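Local coordinates for protein ArsR family transcriptional regulator (Staphylococcus aureus, PDB 6CDB) that probably represses transcription by binding DNA as a zinc-responsive, dimeric winged-helix regulator of the ArsR family, at residues A[10-13]-A[14-18]. The protein carries 1 engineered substitution. Sequence-based numbering, arbitrary orientation.
Sequences TDTL and ERVTE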
ATOM      1  N   THR A  10      11.083 -11.580   8.647  1.00 49.65           N
ATOM      2  CA  THR A  10      10.694 -11.997   7.305  1.00 52.38           C
ATOM      3  C   THR A  10       9.186 -12.185   7.188  1.00 46.65           C
ATOM      4  O   THR A  10       8.569 -11.723   6.218  1.00 43.12           O
ATOM      5  CB  THR A  10      11.433 -13.288   6.941  1.00 53.44           C
ATOM      6  OG1 THR A  10      12.831 -13.006   6.802  1.00 58.27           O
ATOM      7  CG2 THR A  10      10.895 -13.892   5.640  1.00 51.61           C
ATOM      8  N   ASP A  11       8.577 -12.860   8.170  1.00 48.82           N
ATOM      9  CA  ASP A  11       7.130 -13.084   8.158  1.00 50.20           C
ATOM     10  C   ASP A  11       6.362 -11.770   8.042  1.00 46.86           C
ATOM     11  O   ASP A  11       5.429 -11.651   7.235  1.00 45.74           O
ATOM     12  CB  ASP A  11       6.712 -13.831   9.427  1.00 54.09           C
ATOM     13  CG  ASP A  11       7.626 -15.008   9.740  1.00 60.37           C
ATOM     14  OD1 ASP A  11       8.033 -15.156  10.919  1.00 60.20           O
ATOM     15  OD2 ASP A  11       7.936 -15.781   8.802  1.00 60.90           O
ATOM     16  N   THR A  12       6.738 -10.773   8.850  1.00 43.39           N
ATOM     17  CA  THR A  12       6.070  -9.478   8.786  1.00 43.54           C
ATOM     18  C   THR A  12       6.089  -8.920   7.370  1.00 40.44           C
ATOM     19  O   THR A  12       5.053  -8.495   6.847  1.00 34.98           O
ATOM     20  CB  THR A  12       6.722  -8.478   9.743  1.00 47.22           C
ATOM     21  OG1 THR A  12       6.758  -9.023  11.067  1.00 49.81           O
ATOM     22  CG2 THR A  12       5.914  -7.177   9.752  1.00 40.45           C
ATOM     23  N   LEU A  13       7.267  -8.902   6.735  1.00 35.58           N
ATOM     24  CA  LEU A  13       7.360  -8.305   5.406  1.00 36.16           C
ATOM     25  C   LEU A  13       6.627  -9.141   4.367  1.00 36.38           C
ATOM     26  O   LEU A  13       6.132  -8.599   3.377  1.00 34.79           O
ATOM     27  CB  LEU A  13       8.827  -8.101   5.013  1.00 39.33           C
ATOM     28  CG  LEU A  13       9.628  -7.109   5.882  1.00 38.67           C
ATOM     29  CD1 LEU A  13      10.943  -6.716   5.211  1.00 33.75           C
ATOM     30  CD2 LEU A  13       8.793  -5.861   6.227  1.00 34.97           C
ATOM     31  N   GLU A  14       6.533 -10.452   4.572  1.00 35.93           N
ATOM     32  CA  GLU A  14       5.702 -11.248   3.680  1.00 37.74           C
ATOM     33  C   GLU A  14       4.231 -10.860   3.802  1.00 36.71           C
ATOM     34  O   GLU A  14       3.551 -10.677   2.782  1.00 35.17           O
ATOM     35  CB  GLU A  14       5.906 -12.732   3.966  1.00 40.66           C
ATOM     36  CG  GLU A  14       7.313 -13.219   3.621  1.00 47.24           C
ATOM     37  CD  GLU A  14       7.319 -14.069   2.370  1.00 55.54           C
ATOM     38  OE1 GLU A  14       6.927 -15.256   2.466  1.00 61.46           O
ATOM     39  OE2 GLU A  14       7.693 -13.545   1.293  1.00 57.40           O
ATOM     40  N   ARG A  15       3.720 -10.722   5.033  1.00 35.95           N
ATOM     41  CA  ARG A  15       2.329 -10.297   5.199  1.00 39.04           C
ATOM     42  C   ARG A  15       2.106  -8.906   4.616  1.00 34.72           C
ATOM     43  O   ARG A  15       1.093  -8.665   3.954  1.00 32.37           O
ATOM     44  CB  ARG A  15       1.923 -10.348   6.674  1.00 39.76           C
ATOM     45  CG  ARG A  15       2.137 -11.723   7.298  1.00 47.84           C
ATOM     46  CD  ARG A  15       1.310 -11.940   8.557  1.00 51.55           C
ATOM     47  NE  ARG A  15       1.728 -11.063   9.648  1.00 56.01           N
ATOM     48  CZ  ARG A  15       2.760 -11.300  10.458  1.00 55.78           C
ATOM     49  NH1 ARG A  15       3.497 -12.399  10.309  1.00 54.83           N
ATOM     50  NH2 ARG A  15       3.059 -10.433  11.418  1.00 50.93           N
ATOM     51  N   VAL A  16       3.061  -7.991   4.825  1.00 33.67           N
ATOM     52  CA  VAL A  16       3.005  -6.667   4.198  1.00 35.16           C
ATOM     53  C   VAL A  16       2.903  -6.800   2.680  1.00 33.15           C
ATOM     54  O   VAL A  16       2.093  -6.126   2.017  1.00 30.28           O
ATOM     55  CB  VAL A  16       4.238  -5.840   4.611  1.00 35.55           C
ATOM     56  CG1 VAL A  16       4.410  -4.652   3.686  1.00 34.04           C
ATOM     57  CG2 VAL A  16       4.111  -5.378   6.056  1.00 32.29           C
ATOM     58  N   THR A  17       3.731  -7.675   2.110  1.00 33.07           N
ATOM     59  CA  THR A  17       3.660  -7.966   0.684  1.00 32.22           C
ATOM     60  C   THR A  17       2.266  -8.433   0.276  1.00 33.64           C
ATOM     61  O   THR A  17       1.745  -8.008  -0.760  1.00 34.41           O
ATOM     62  CB  THR A  17       4.715  -9.015   0.316  1.00 33.88           C
ATOM     63  OG1 THR A  17       6.013  -8.526   0.669  1.00 30.95           O
ATOM     64  CG2 THR A  17       4.688  -9.317  -1.179  1.00 34.16           C
ATOM     65  N   GLU A  18       1.635  -9.299   1.076  1.00 33.39           N
ATOM     66  CA  GLU A  18       0.300  -9.763   0.705  1.00 34.25           C
ATOM     67  C   GLU A  18      -0.724  -8.640   0.760  1.00 38.17           C
ATOM     68  O   GLU A  18      -1.651  -8.600  -0.069  1.00 34.07           O
ATOM     69  CB  GLU A  18      -0.148 -10.915   1.606  1.00 39.37           C
ATOM     70  CG  GLU A  18       0.821 -12.083   1.649  1.00 40.86           C
ATOM     71  CD  GLU A  18       1.044 -12.668   0.261  1.00 50.38           C
ATOM     72  OE1 GLU A  18       0.039 -12.922  -0.447  1.00 59.63           O
ATOM     73  OE2 GLU A  18       2.225 -12.863  -0.106  1.00 56.38           O
TER
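Arg15 folds back over Asp11 and Thr12 in the first turns of helix 10-23, the N-terminal helix of this winged helix-turn-helix repressor of the ArsR family, which packs against the second subunit of the dimer. Its chain leaves with CG beside the backbone N and then bends at chi3 (-66°), which carries the guanidinium toward the helix start. One face of that flat group covers the backbone of Thr12, whose CA sits 3.9 Å above the plane, displaced from the centre of the group. NH1 of Arg15 reaches CB of Asp11 at 3.6 Å, but the carboxylate points elsewhere: OD1 of Asp11 stays 5.3 Å from NH1 of Arg15, so any attraction between the charges acts at a distance. Arg15 NH2 hydrogen-bonds to the carbonyl O of Ala98 of the second subunit. Thr12 OG1 hydrogen-bonds with Asn9 OD1 and the carbonyl O of Glu7 just before the helix.

On another side of the helix, Thr10 and Glu14 extend in the same direction, one turn apart, with Thr10 CG2 4.2 Å from Glu14 CG; both pack on Tyr26 of the second subunit. Val16, next to Ala98 of that subunit, brings CG2 to 3.4 Å from the carbonyl O of Thr12. The i to i+4 backbone bonds are regular, that from Arg15 N to Asp11 O being nearly straight at 168°.

Thr17 adds a side-chain bond to this pattern. With OG1 beside its own backbone N (chi1 -58°), the hydroxyl of buried Thr17 donates back one turn, so Leu13 O accepts twice, from Thr17 OG1 at 2.7 Å and from Thr17 N at 2.9 Å, the two donors arriving from opposite faces of the carbonyl plane.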